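Local coordinates for protein cytochrome c2 iso-2 (Rhodospirillum centenum, PDB 1JDL) that carries electrons through a covalently bound heme c, donating them to oxidized bacteriochlorophyll in the photophosphorylation pathway of purple photosynthetic bacteria, at residues A[5-10]-A[108-113]; A[17-22]-A[29-34]; A[59-64]-A[77-82]. One frame throughout, in Å; residues are numbered along the deposited sequence.

Contact 1. Residues A[5-10]-A[108-113]; sequences PAKGEA and RKDVVA
Gly8 lies directly on the backbone of Asp110, where two helices cross. Its CA makes a CA-H...O contact of 3.1 Å with the carbonyl O of Asp110. The same Gly8 CA sits 3.8 Å from Val111 N. With hydrogen as its side chain, Gly8 lets the backbones come this close, and the axes of the two short segments approach to 6.8 Å. This is the crossing of the N-terminal and C-terminal helices, a hallmark of the cytochrome c fold. The segments meet nearly at a right angle, with a signed crossing angle of -99°.

One apolar contact lies near the start of helix 5-11, where the Pro5 ring rests on Ala113: Pro5 CD is 4.0 Å from Ala113 CB. Separately, the Val111 methyl CG2 comes within 4.1 Å of the Gly8 carbonyl O. The Val111 side chain also lies about 4 Å from the heme and from Cys15.

The charged side chains meet through carbon. The aliphatic part of Lys7 passes over the Asp110 carboxylate, with Lys7 CG 3.5 Å from Asp110 OD2. Lys7 then bends at chi2 (60°), and its NZ stays 5.2 Å from Asp110 OD2, not in contact. The carboxylate has other partners: OD1 accepts from Asp4 N, and OD2 from Gln106 NE2.

Contact 2. Residues A[17-22]-A[29-34]; sequences ACHRVG and VGPALT. With HEM (protoporphyrin IX containing Fe), chain B.
His19 donates from ring ND1 to the carbonyl O of Pro31 across 2.7 Å. The bond is fairly straight, at 158°, and the acceptor lies in the imidazole plane. On the other side of the ring, His19 NE2 binds the heme iron at 2.1 Å. The bond at ND1 therefore helps fix the rotation of the ring about the iron, and would probably make the imidazole a stronger electron donor to the metal.

Further hydrogen bonds join the two segments. Gly30 N donates to Cys18 O at 2.9 Å, and Leu33 N donates to Arg20 O. A water accepts weakly from Arg20 N and donates to Gly30 O. Farther along, the side-chain hydroxyl OG1 of Thr34 donates to Gly22 O at 2.9 Å.

Cys18 and His19 end the CXXCH heme-attachment motif, in which Cys15 and Cys18 bind heme c covalently. Met98 is the second axial ligand of the iron.

Apolar groups pack round the histidine. Leu33 CD1 lies over one ring face, 3.7 Å from the centroid of the His19 ring and offset toward its rim. Pro31 CD fits into the angle between ring and porphyrin, 3.7 Å from His19 CE1 and equally near heme C3D. Gly30, with no side chain, lies close to both groups. Beyond Leu33, Val21 CG1 meets Leu33 CB at 3.7 Å. With chi1 at -68°, Val21 CG1 lies beside its own backbone N and reaches this leucine.

Contact 3. Residues A[59-64]-A[77-82]; sequences AGLHWT and AFLRKF. With HEM (protoporphyrin IX containing Fe), chain B.
Phe82 covers the chain at Leu61, just after a Schellman motif at Gly60 ends helix 51-58. In this cytochrome c fold, the contact packs helix 75-85 against the loop that leads to helix 65-71. Phe82 has the most surface buried here. Leu61 CB sits over one face of its ring, offset toward the rim, in a CH-pi contact 3.9 Å from the Phe82 centroid. The far end of the ring comes close to the backbone, with Phe82 CZ 3.4 Å from Leu61 N. Ala59 O lies at the ring edge. Phe82 CG is anti to its backbone N (chi1 -176°), which carries the ring from the helix across to the loop.

Leu61 is buried between three side chains of the helix. Both its methyls reach Phe78, and CD2 goes on to Leu79. Leu61 CD1 meets the edge of the Phe78 ring, in its plane, 3.9 Å from Phe78 CE2. Leu61 CD2 touches Leu79 CD2 at 3.7 Å, the two side chains crossing at about a right angle. Ala56 of helix 51-58 packs on both leucines.

Phe78 also reaches the indole of Trp63, with Phe78 CE2 4.0 Å from Trp63 CZ3. The two side chains run past each other in opposite directions. Trp63 joins this apolar cluster to the heme. The heme methyl CMA lies over the centre of one indole face, and the ring of Tyr71 also meets the indole. At the indole edge, Trp63 NE1 donates to propionate oxygen O1A of the heme across 2.9 Å, at an N-H...O angle of 159°.

How the contacts relate
Contacts 2 and 3 both touch the heme, and contact 1 lies close to it. Contact 2 supplies the histidine ligand of the iron, and contact 3 supplies one hydrogen bond to a propionate, from Trp63. Their centres lie about 19 Å apart, on opposite sides of the chain's centre. Contact 1 joins the first and last helices, and contacts 2 and 3 fall between its segments in sequence. Its centre is about 15 Å from that of contact 2 and 21 Å from that of contact 3. The Val111 side chain reaches to about 4 Å from the heme and about 9 Å from the side chain of His19. No two contacts touch; their nearest atoms are about 6 to 7 Å apart.

Contact 1. Residues A[5-10]-A[108-113]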
loop_
_atom_site.group_PDB
_atom_site.type_symbol
_atom_site.label_atom_id
_atom_site.label_comp_id
_atom_site.label_asym_id
_atom_site.label_seq_id
_atom_site.Cartn_x
_atom_site.Cartn_y
_atom_site.Cartn_z
ATOM N N PRO A 5 -15.401 0.581 8.284
ATOM C CA PRO A 5 -14.188 0.474 9.102
ATOM C C PRO A 5 -14.252 -0.605 10.183
ATOM O O PRO A 5 -13.224 -1.167 10.562
ATOM C CB PRO A 5 -14.031 1.882 9.677
ATOM C CG PRO A 5 -15.444 2.382 9.747
ATOM C CD PRO A 5 -16.022 1.909 8.437
ATOM N N ALA A 6 -15.454 -0.894 10.675
ATOM C CA ALA A 6 -15.626 -1.918 11.701
ATOM C C ALA A 6 -15.243 -3.272 11.118
ATOM O O ALA A 6 -14.541 -4.060 11.754
ATOM C CB ALA A 6 -17.071 -1.942 12.188
ATOM N N LYS A 7 -15.715 -3.542 9.905
ATOM C CA LYS A 7 -15.393 -4.792 9.232
ATOM C C LYS A 7 -13.948 -4.706 8.749
ATOM O O LYS A 7 -13.233 -5.706 8.706
ATOM C CB LYS A 7 -16.323 -5.020 8.038
ATOM C CG LYS A 7 -16.032 -6.306 7.279
ATOM C CD LYS A 7 -16.177 -7.520 8.185
ATOM C CE LYS A 7 -15.737 -8.794 7.485
ATOM N NZ LYS A 7 -14.292 -8.748 7.120
ATOM N N GLY A 8 -13.526 -3.497 8.392
ATOM C CA GLY A 8 -12.169 -3.294 7.921
ATOM C C GLY A 8 -11.127 -3.719 8.936
ATOM O O GLY A 8 -10.066 -4.223 8.568
ATOM N N GLU A 9 -11.427 -3.516 10.216
ATOM C CA GLU A 9 -10.501 -3.882 11.282
ATOM C C GLU A 9 -10.287 -5.393 11.297
ATOM O O GLU A 9 -9.202 -5.876 11.626
ATOM C CB GLU A 9 -11.041 -3.419 12.639
ATOM C CG GLU A 9 -10.110 -3.714 13.802
ATOM C CD GLU A 9 -10.649 -3.207 15.126
ATOM O OE1 GLU A 9 -9.956 -3.376 16.152
ATOM O OE2 GLU A 9 -11.764 -2.641 15.144
ATOM N N ALA A 10 -11.331 -6.132 10.935
ATOM C CA ALA A 10 -11.268 -7.586 10.890
ATOM C C ALA A 10 -10.449 -8.023 9.678
ATOM O O ALA A 10 -9.662 -8.967 9.751
ATOM C CB ALA A 10 -12.677 -8.168 10.809
ATOM N N ARG A 108 -11.462 -5.084 0.302
ATOM C CA ARG A 108 -10.571 -3.981 -0.034
ATOM C C ARG A 108 -11.189 -2.661 0.403
ATOM O O ARG A 108 -10.518 -1.831 1.013
ATOM C CB ARG A 108 -10.289 -3.952 -1.537
ATOM C CG ARG A 108 -9.203 -4.919 -1.980
ATOM C CD ARG A 108 -8.980 -4.825 -3.476
ATOM N NE ARG A 108 -10.034 -5.495 -4.232
ATOM C CZ ARG A 108 -10.426 -5.133 -5.450
ATOM N NH1 ARG A 108 -9.858 -4.099 -6.053
ATOM N NH2 ARG A 108 -11.381 -5.813 -6.072
ATOM N N LYS A 109 -12.468 -2.461 0.092
ATOM C CA LYS A 109 -13.144 -1.226 0.481
ATOM C C LYS A 109 -13.133 -1.051 1.996
ATOM O O LYS A 109 -12.876 0.042 2.505
ATOM C CB LYS A 109 -14.599 -1.222 0.001
ATOM C CG LYS A 109 -14.784 -1.170 -1.501
ATOM C CD LYS A 109 -16.264 -1.054 -1.835
ATOM C CE LYS A 109 -16.503 -0.987 -3.331
ATOM N NZ LYS A 109 -17.954 -0.832 -3.631
ATOM N N ASP A 110 -13.411 -2.135 2.715
ATOM C CA ASP A 110 -13.459 -2.093 4.170
ATOM C C ASP A 110 -12.107 -1.858 4.827
ATOM O O ASP A 110 -11.998 -1.067 5.763
ATOM C CB ASP A 110 -14.068 -3.382 4.733
ATOM C CG ASP A 110 -15.518 -3.574 4.325
ATOM O OD1 ASP A 110 -16.234 -2.562 4.169
ATOM O OD2 ASP A 110 -15.944 -4.740 4.177
ATOM N N VAL A 111 -11.072 -2.540 4.351
ATOM C CA VAL A 111 -9.765 -2.356 4.959
ATOM C C VAL A 111 -9.269 -0.929 4.712
ATOM O O VAL A 111 -8.608 -0.340 5.565
ATOM C CB VAL A 111 -8.746 -3.410 4.447
ATOM C CG1 VAL A 111 -8.277 -3.078 3.044
ATOM C CG2 VAL A 111 -7.576 -3.502 5.426
ATOM N N VAL A 112 -9.607 -0.363 3.557
ATOM C CA VAL A 112 -9.205 1.010 3.258
ATOM C C VAL A 112 -9.982 1.974 4.163
ATOM O O VAL A 112 -9.440 2.979 4.625
ATOM C CB VAL A 112 -9.449 1.347 1.772
ATOM C CG1 VAL A 112 -9.264 2.838 1.520
ATOM C CG2 VAL A 112 -8.470 0.558 0.914
ATOM N N ALA A 113 -11.249 1.666 4.427
ATOM C CA ALA A 113 -12.051 2.513 5.308
ATOM C C ALA A 113 -11.413 2.505 6.697
ATOM O O ALA A 113 -11.419 3.512 7.408
ATOM C CB ALA A 113 -13.488 1.992 5.379
#

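Contact 2. Residues A[17-22]-A[29-34]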
loop_
_atom_site.group_PDB
_atom_site.type_symbol
_atom_site.label_atom_id
_atom_site.label_comp_id
_atom_site.label_asym_id
_atom_site.label_seq_id
_atom_site.Cartn_x
_atom_site.Cartn_y
_atom_site.Cartn_z
ATOM N N ALA A 17 0.356 -9.574 9.974
ATOM C CA ALA A 17 1.568 -10.373 10.027
ATOM C C ALA A 17 2.762 -9.537 9.592
ATOM O O ALA A 17 3.891 -9.796 10.010
ATOM C CB ALA A 17 1.433 -11.594 9.124
ATOM N N CYS A 18 2.509 -8.520 8.771
ATOM C CA CYS A 18 3.585 -7.685 8.247
ATOM C C CYS A 18 3.460 -6.187 8.459
ATOM O O CYS A 18 4.430 -5.455 8.261
ATOM C CB CYS A 18 3.726 -7.932 6.752
ATOM S SG CYS A 18 3.800 -9.667 6.343
ATOM N N HIS A 19 2.276 -5.726 8.839
ATOM C CA HIS A 19 2.049 -4.299 9.036
ATOM C C HIS A 19 1.450 -3.969 10.387
ATOM O O HIS A 19 0.755 -4.783 10.989
ATOM C CB HIS A 19 1.082 -3.767 7.986
ATOM C CG HIS A 19 1.621 -3.768 6.595
ATOM N ND1 HIS A 19 2.571 -2.868 6.163
ATOM C CD2 HIS A 19 1.289 -4.514 5.515
ATOM C CE1 HIS A 19 2.795 -3.054 4.875
ATOM N NE2 HIS A 19 2.029 -4.046 4.458
ATOM N N ARG A 20 1.713 -2.748 10.834
ATOM C CA ARG A 20 1.185 -2.239 12.091
ATOM C C ARG A 20 0.591 -0.860 11.833
ATOM O O ARG A 20 1.032 -0.141 10.936
ATOM C CB ARG A 20 2.301 -2.130 13.133
ATOM C CG ARG A 20 2.791 -3.467 13.654
ATOM C CD ARG A 20 1.881 -4.001 14.746
ATOM N NE ARG A 20 2.271 -5.341 15.172
ATOM C CZ ARG A 20 2.096 -6.433 14.435
ATOM N NH1 ARG A 20 1.534 -6.337 13.239
ATOM N NH2 ARG A 20 2.484 -7.617 14.890
ATOM N N VAL A 21 -0.430 -0.512 12.608
ATOM C CA VAL A 21 -1.077 0.789 12.512
ATOM C C VAL A 21 -1.292 1.250 13.948
ATOM O O VAL A 21 -1.248 0.439 14.868
ATOM C CB VAL A 21 -2.444 0.716 11.789
ATOM C CG1 VAL A 21 -2.236 0.366 10.322
ATOM C CG2 VAL A 21 -3.342 -0.314 12.464
ATOM N N GLY A 22 -1.511 2.545 14.138
ATOM C CA GLY A 22 -1.724 3.066 15.478
ATOM C C GLY A 22 -0.565 3.916 15.958
ATOM O O GLY A 22 0.396 4.126 15.216
ATOM N N VAL A 29 7.995 -6.581 8.671
ATOM C CA VAL A 29 8.393 -7.048 7.352
ATOM C C VAL A 29 7.951 -5.981 6.352
ATOM O O VAL A 29 8.601 -5.758 5.330
ATOM C CB VAL A 29 7.725 -8.399 7.014
ATOM C CG1 VAL A 29 7.922 -8.730 5.545
ATOM C CG2 VAL A 29 8.327 -9.499 7.887
ATOM N N GLY A 30 6.838 -5.326 6.671
ATOM C CA GLY A 30 6.310 -4.262 5.833
ATOM C C GLY A 30 6.322 -2.942 6.591
ATOM O O GLY A 30 6.435 -2.936 7.815
ATOM N N PRO A 31 6.198 -1.801 5.898
ATOM C CA PRO A 31 6.207 -0.498 6.570
ATOM C C PRO A 31 4.962 -0.196 7.394
ATOM O O PRO A 31 3.875 -0.715 7.122
ATOM C CB PRO A 31 6.388 0.484 5.414
ATOM C CG PRO A 31 5.688 -0.206 4.279
ATOM C CD PRO A 31 6.137 -1.642 4.434
ATOM N N ALA A 32 5.123 0.651 8.407
ATOM C CA ALA A 32 3.995 1.036 9.246
ATOM C C ALA A 32 2.978 1.701 8.328
ATOM O O ALA A 32 3.352 2.393 7.381
ATOM C CB ALA A 32 4.453 2.015 10.334
ATOM N N LEU A 33 1.693 1.494 8.595
ATOM C CA LEU A 33 0.672 2.076 7.737
ATOM C C LEU A 33 -0.078 3.248 8.346
ATOM O O LEU A 33 -1.070 3.722 7.788
ATOM C CB LEU A 33 -0.303 0.988 7.273
ATOM C CG LEU A 33 0.352 -0.069 6.374
ATOM C CD1 LEU A 33 -0.673 -1.143 6.025
ATOM C CD2 LEU A 33 0.887 0.587 5.107
ATOM N N THR A 34 0.391 3.726 9.493
ATOM C CA THR A 34 -0.244 4.884 10.104
ATOM C C THR A 34 0.084 6.075 9.200
ATOM O O THR A 34 1.244 6.290 8.843
ATOM C CB THR A 34 0.312 5.148 11.510
ATOM O OG1 THR A 34 0.118 3.985 12.321
ATOM C CG2 THR A 34 -0.410 6.322 12.155
HETATM C CHA HEM B . 3.851 -2.478 1.222
HETATM C CHB HEM B . -0.857 -2.467 2.268
HETATM C CHC HEM B . -0.534 -7.081 3.667
HETATM C CHD HEM B . 4.224 -6.894 3.136
HETATM C C1A HEM B . 2.516 -2.087 1.331
HETATM C C2A HEM B . 1.995 -0.824 0.864
HETATM C C3A HEM B . 0.667 -0.837 1.159
HETATM C C4A HEM B . 0.389 -2.094 1.813
HETATM C CMA HEM B . -0.360 0.232 0.821
HETATM C CAA HEM B . 2.834 0.335 0.310
HETATM C CBA HEM B . 3.264 1.190 1.502
HETATM C CGA HEM B . 4.223 2.330 1.146
HETATM O O1A HEM B . 4.495 2.560 -0.049
HETATM O O2A HEM B . 4.701 3.007 2.079
HETATM C C1B HEM B . -1.163 -3.724 2.769
HETATM C C2B HEM B . -2.478 -4.143 3.185
HETATM C C3B HEM B . -2.398 -5.498 3.349
HETATM C C4B HEM B . -1.028 -5.839 3.298
HETATM C CMB HEM B . -3.665 -3.215 3.405
HETATM C CAB HEM B . -3.396 -6.492 3.272
HETATM C CBB HEM B . -4.869 -6.328 2.943
HETATM C C1C HEM B . 0.778 -7.449 3.599
HETATM C C2C HEM B . 1.296 -8.747 3.976
HETATM C C3C HEM B . 2.602 -8.725 3.661
HETATM C C4C HEM B . 2.932 -7.352 3.335
HETATM C CMC HEM B . 0.509 -9.888 4.623
HETATM C CAC HEM B . 3.500 -9.797 3.464
HETATM C CBC HEM B . 3.329 -11.287 3.744
HETATM C C1D HEM B . 4.555 -5.652 2.643
HETATM C C2D HEM B . 5.897 -5.260 2.284
HETATM C C3D HEM B . 5.798 -4.043 1.668
HETATM C C4D HEM B . 4.373 -3.697 1.683
HETATM C CMD HEM B . 7.180 -6.073 2.480
HETATM C CAD HEM B . 6.936 -3.269 0.996
HETATM C CBD HEM B . 6.945 -3.691 -0.478
HETATM C CGD HEM B . 8.106 -3.123 -1.270
HETATM O O1D HEM B . 8.206 -3.455 -2.471
HETATM O O2D HEM B . 8.914 -2.349 -0.711
HETATM N NA HEM B . 1.524 -2.871 1.895
HETATM N NB HEM B . -0.262 -4.765 2.850
HETATM N NC HEM B . 1.789 -6.599 3.183
HETATM N ND HEM B . 3.618 -4.696 2.286
HETATM FE FE HEM B . 1.655 -4.754 2.519
HETATM O O HOH W 1 4.611 -2.262 10.189
#

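Contact 3. Residues A[59-64]-A[77-82]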
loop_
_atom_site.group_PDB
_atom_site.type_symbol
_atom_site.label_atom_id
_atom_site.label_comp_id
_atom_site.label_asym_id
_atom_site.label_seq_id
_atom_site.Cartn_x
_atom_site.Cartn_y
_atom_site.Cartn_z
ATOM N N ALA A 59 7.831 8.613 -9.145
ATOM C CA ALA A 59 7.107 8.867 -10.386
ATOM C C ALA A 59 5.748 9.514 -10.117
ATOM O O ALA A 59 4.975 9.755 -11.046
ATOM C CB ALA A 59 6.928 7.570 -11.167
ATOM N N GLY A 60 5.451 9.775 -8.844
ATOM C CA GLY A 60 4.203 10.436 -8.499
ATOM C C GLY A 60 3.131 9.649 -7.771
ATOM O O GLY A 60 2.058 10.187 -7.478
ATOM N N LEU A 61 3.399 8.387 -7.456
ATOM C CA LEU A 61 2.386 7.587 -6.778
ATOM C C LEU A 61 2.175 7.952 -5.309
ATOM O O LEU A 61 3.106 7.916 -4.501
ATOM C CB LEU A 61 2.724 6.094 -6.888
ATOM C CG LEU A 61 1.739 5.145 -6.194
ATOM C CD1 LEU A 61 0.340 5.293 -6.796
ATOM C CD2 LEU A 61 2.245 3.712 -6.329
ATOM N N HIS A 62 0.940 8.320 -4.983
ATOM C CA HIS A 62 0.547 8.651 -3.617
ATOM C C HIS A 62 -0.579 7.683 -3.301
ATOM O O HIS A 62 -1.375 7.345 -4.186
ATOM C CB HIS A 62 0.077 10.105 -3.542
ATOM C CG HIS A 62 1.184 11.090 -3.748
ATOM N ND1 HIS A 62 1.790 11.758 -2.706
ATOM C CD2 HIS A 62 1.849 11.455 -4.868
ATOM C CE1 HIS A 62 2.786 12.491 -3.178
ATOM N NE2 HIS A 62 2.843 12.323 -4.486
ATOM N N TRP A 63 -0.645 7.221 -2.056
ATOM C CA TRP A 63 -1.670 6.256 -1.690
ATOM C C TRP A 63 -3.050 6.809 -1.372
ATOM O O TRP A 63 -3.493 6.803 -0.216
ATOM C CB TRP A 63 -1.178 5.379 -0.539
ATOM C CG TRP A 63 -0.053 4.477 -0.957
ATOM C CD1 TRP A 63 1.213 4.459 -0.452
ATOM C CD2 TRP A 63 -0.088 3.491 -1.997
ATOM N NE1 TRP A 63 1.973 3.524 -1.115
ATOM C CE2 TRP A 63 1.200 2.913 -2.067
ATOM C CE3 TRP A 63 -1.083 3.041 -2.878
ATOM C CZ2 TRP A 63 1.524 1.905 -2.987
ATOM C CZ3 TRP A 63 -0.763 2.035 -3.797
ATOM C CH2 TRP A 63 0.534 1.480 -3.841
ATOM N N THR A 64 -3.724 7.292 -2.406
ATOM C CA THR A 64 -5.081 7.789 -2.252
ATOM C C THR A 64 -5.923 6.536 -2.008
ATOM O O THR A 64 -5.507 5.425 -2.340
ATOM C CB THR A 64 -5.576 8.464 -3.534
ATOM O OG1 THR A 64 -5.510 7.531 -4.620
ATOM C CG2 THR A 64 -4.721 9.678 -3.856
ATOM N N ALA A 77 1.267 -5.915 -10.473
ATOM C CA ALA A 77 0.577 -5.450 -11.669
ATOM C C ALA A 77 0.285 -3.960 -11.601
ATOM O O ALA A 77 0.490 -3.239 -12.577
ATOM C CB ALA A 77 -0.718 -6.229 -11.864
ATOM N N PHE A 78 -0.183 -3.497 -10.447
ATOM C CA PHE A 78 -0.503 -2.085 -10.277
ATOM C C PHE A 78 0.725 -1.190 -10.416
ATOM O O PHE A 78 0.702 -0.197 -11.141
ATOM C CB PHE A 78 -1.143 -1.843 -8.908
ATOM C CG PHE A 78 -1.501 -0.405 -8.658
ATOM C CD1 PHE A 78 -2.691 0.127 -9.147
ATOM C CD2 PHE A 78 -0.626 0.429 -7.968
ATOM C CE1 PHE A 78 -3.006 1.475 -8.952
ATOM C CE2 PHE A 78 -0.928 1.778 -7.766
ATOM C CZ PHE A 78 -2.120 2.301 -8.259
ATOM N N LEU A 79 1.792 -1.538 -9.707
ATOM C CA LEU A 79 3.020 -0.756 -9.739
ATOM C C LEU A 79 3.680 -0.712 -11.110
ATOM O O LEU A 79 4.166 0.336 -11.537
ATOM C CB LEU A 79 4.004 -1.301 -8.709
ATOM C CG LEU A 79 3.595 -1.122 -7.247
ATOM C CD1 LEU A 79 4.565 -1.875 -6.346
ATOM C CD2 LEU A 79 3.578 0.358 -6.902
ATOM N N ARG A 80 3.707 -1.846 -11.801
ATOM C CA ARG A 80 4.311 -1.897 -13.125
ATOM C C ARG A 80 3.545 -1.030 -14.114
ATOM O O ARG A 80 4.146 -0.313 -14.918
ATOM C CB ARG A 80 4.368 -3.345 -13.618
ATOM C CG ARG A 80 5.457 -4.153 -12.932
ATOM C CD ARG A 80 5.410 -5.629 -13.300
ATOM N NE ARG A 80 6.511 -6.361 -12.676
ATOM C CZ ARG A 80 6.525 -7.675 -12.473
ATOM N NH1 ARG A 80 5.490 -8.419 -12.841
ATOM N NH2 ARG A 80 7.577 -8.247 -11.900
ATOM N N LYS A 81 2.218 -1.082 -14.049
ATOM C CA LYS A 81 1.398 -0.281 -14.949
ATOM C C LYS A 81 1.538 1.201 -14.641
ATOM O O LYS A 81 1.583 2.026 -15.553
ATOM C CB LYS A 81 -0.073 -0.688 -14.847
ATOM C CG LYS A 81 -1.001 0.200 -15.661
ATOM C CD LYS A 81 -2.453 -0.216 -15.521
ATOM C CE LYS A 81 -3.368 0.797 -16.198
ATOM N NZ LYS A 81 -2.959 1.044 -17.611
ATOM N N PHE A 82 1.607 1.544 -13.356
ATOM C CA PHE A 82 1.742 2.944 -12.972
ATOM C C PHE A 82 3.023 3.552 -13.534
ATOM O O PHE A 82 3.013 4.666 -14.057
ATOM C CB PHE A 82 1.755 3.103 -11.447
ATOM C CG PHE A 82 1.790 4.542 -10.998
ATOM C CD1 PHE A 82 0.611 5.252 -10.804
ATOM C CD2 PHE A 82 3.003 5.202 -10.831
ATOM C CE1 PHE A 82 0.639 6.604 -10.453
ATOM C CE2 PHE A 82 3.044 6.551 -10.483
ATOM C CZ PHE A 82 1.856 7.254 -10.294
HETATM C CHA HEM B . 3.851 -2.478 1.222
HETATM C CHB HEM B . -0.857 -2.467 2.268
HETATM C CHC HEM B . -0.534 -7.081 3.667
HETATM C CHD HEM B . 4.224 -6.894 3.136
HETATM C C1A HEM B . 2.516 -2.087 1.331
HETATM C C2A HEM B . 1.995 -0.824 0.864
HETATM C C3A HEM B . 0.667 -0.837 1.159
HETATM C C4A HEM B . 0.389 -2.094 1.813
HETATM C CMA HEM B . -0.360 0.232 0.821
HETATM C CAA HEM B . 2.834 0.335 0.310
HETATM C CBA HEM B . 3.264 1.190 1.502
HETATM C CGA HEM B . 4.223 2.330 1.146
HETATM O O1A HEM B . 4.495 2.560 -0.049
HETATM O O2A HEM B . 4.701 3.007 2.079
HETATM C C1B HEM B . -1.163 -3.724 2.769
HETATM C C2B HEM B . -2.478 -4.143 3.185
HETATM C C3B HEM B . -2.398 -5.498 3.349
HETATM C C4B HEM B . -1.028 -5.839 3.298
HETATM C CMB HEM B . -3.665 -3.215 3.405
HETATM C CAB HEM B . -3.396 -6.492 3.272
HETATM C CBB HEM B . -4.869 -6.328 2.943
HETATM C C1C HEM B . 0.778 -7.449 3.599
HETATM C C2C HEM B . 1.296 -8.747 3.976
HETATM C C3C HEM B . 2.602 -8.725 3.661
HETATM C C4C HEM B . 2.932 -7.352 3.335
HETATM C CMC HEM B . 0.509 -9.888 4.623
HETATM C CAC HEM B . 3.500 -9.797 3.464
HETATM C CBC HEM B . 3.329 -11.287 3.744
HETATM C C1D HEM B . 4.555 -5.652 2.643
HETATM C C2D HEM B . 5.897 -5.260 2.284
HETATM C C3D HEM B . 5.798 -4.043 1.668
HETATM C C4D HEM B . 4.373 -3.697 1.683
HETATM C CMD HEM B . 7.180 -6.073 2.480
HETATM C CAD HEM B . 6.936 -3.269 0.996
HETATM C CBD HEM B . 6.945 -3.691 -0.478
HETATM C CGD HEM B . 8.106 -3.123 -1.270
HETATM O O1D HEM B . 8.206 -3.455 -2.471
HETATM O O2D HEM B . 8.914 -2.349 -0.711
HETATM N NA HEM B . 1.524 -2.871 1.895
HETATM N NB HEM B . -0.262 -4.765 2.850
HETATM N NC HEM B . 1.789 -6.599 3.183
HETATM N ND HEM B . 3.618 -4.696 2.286
HETATM FE FE HEM B . 1.655 -4.754 2.519
#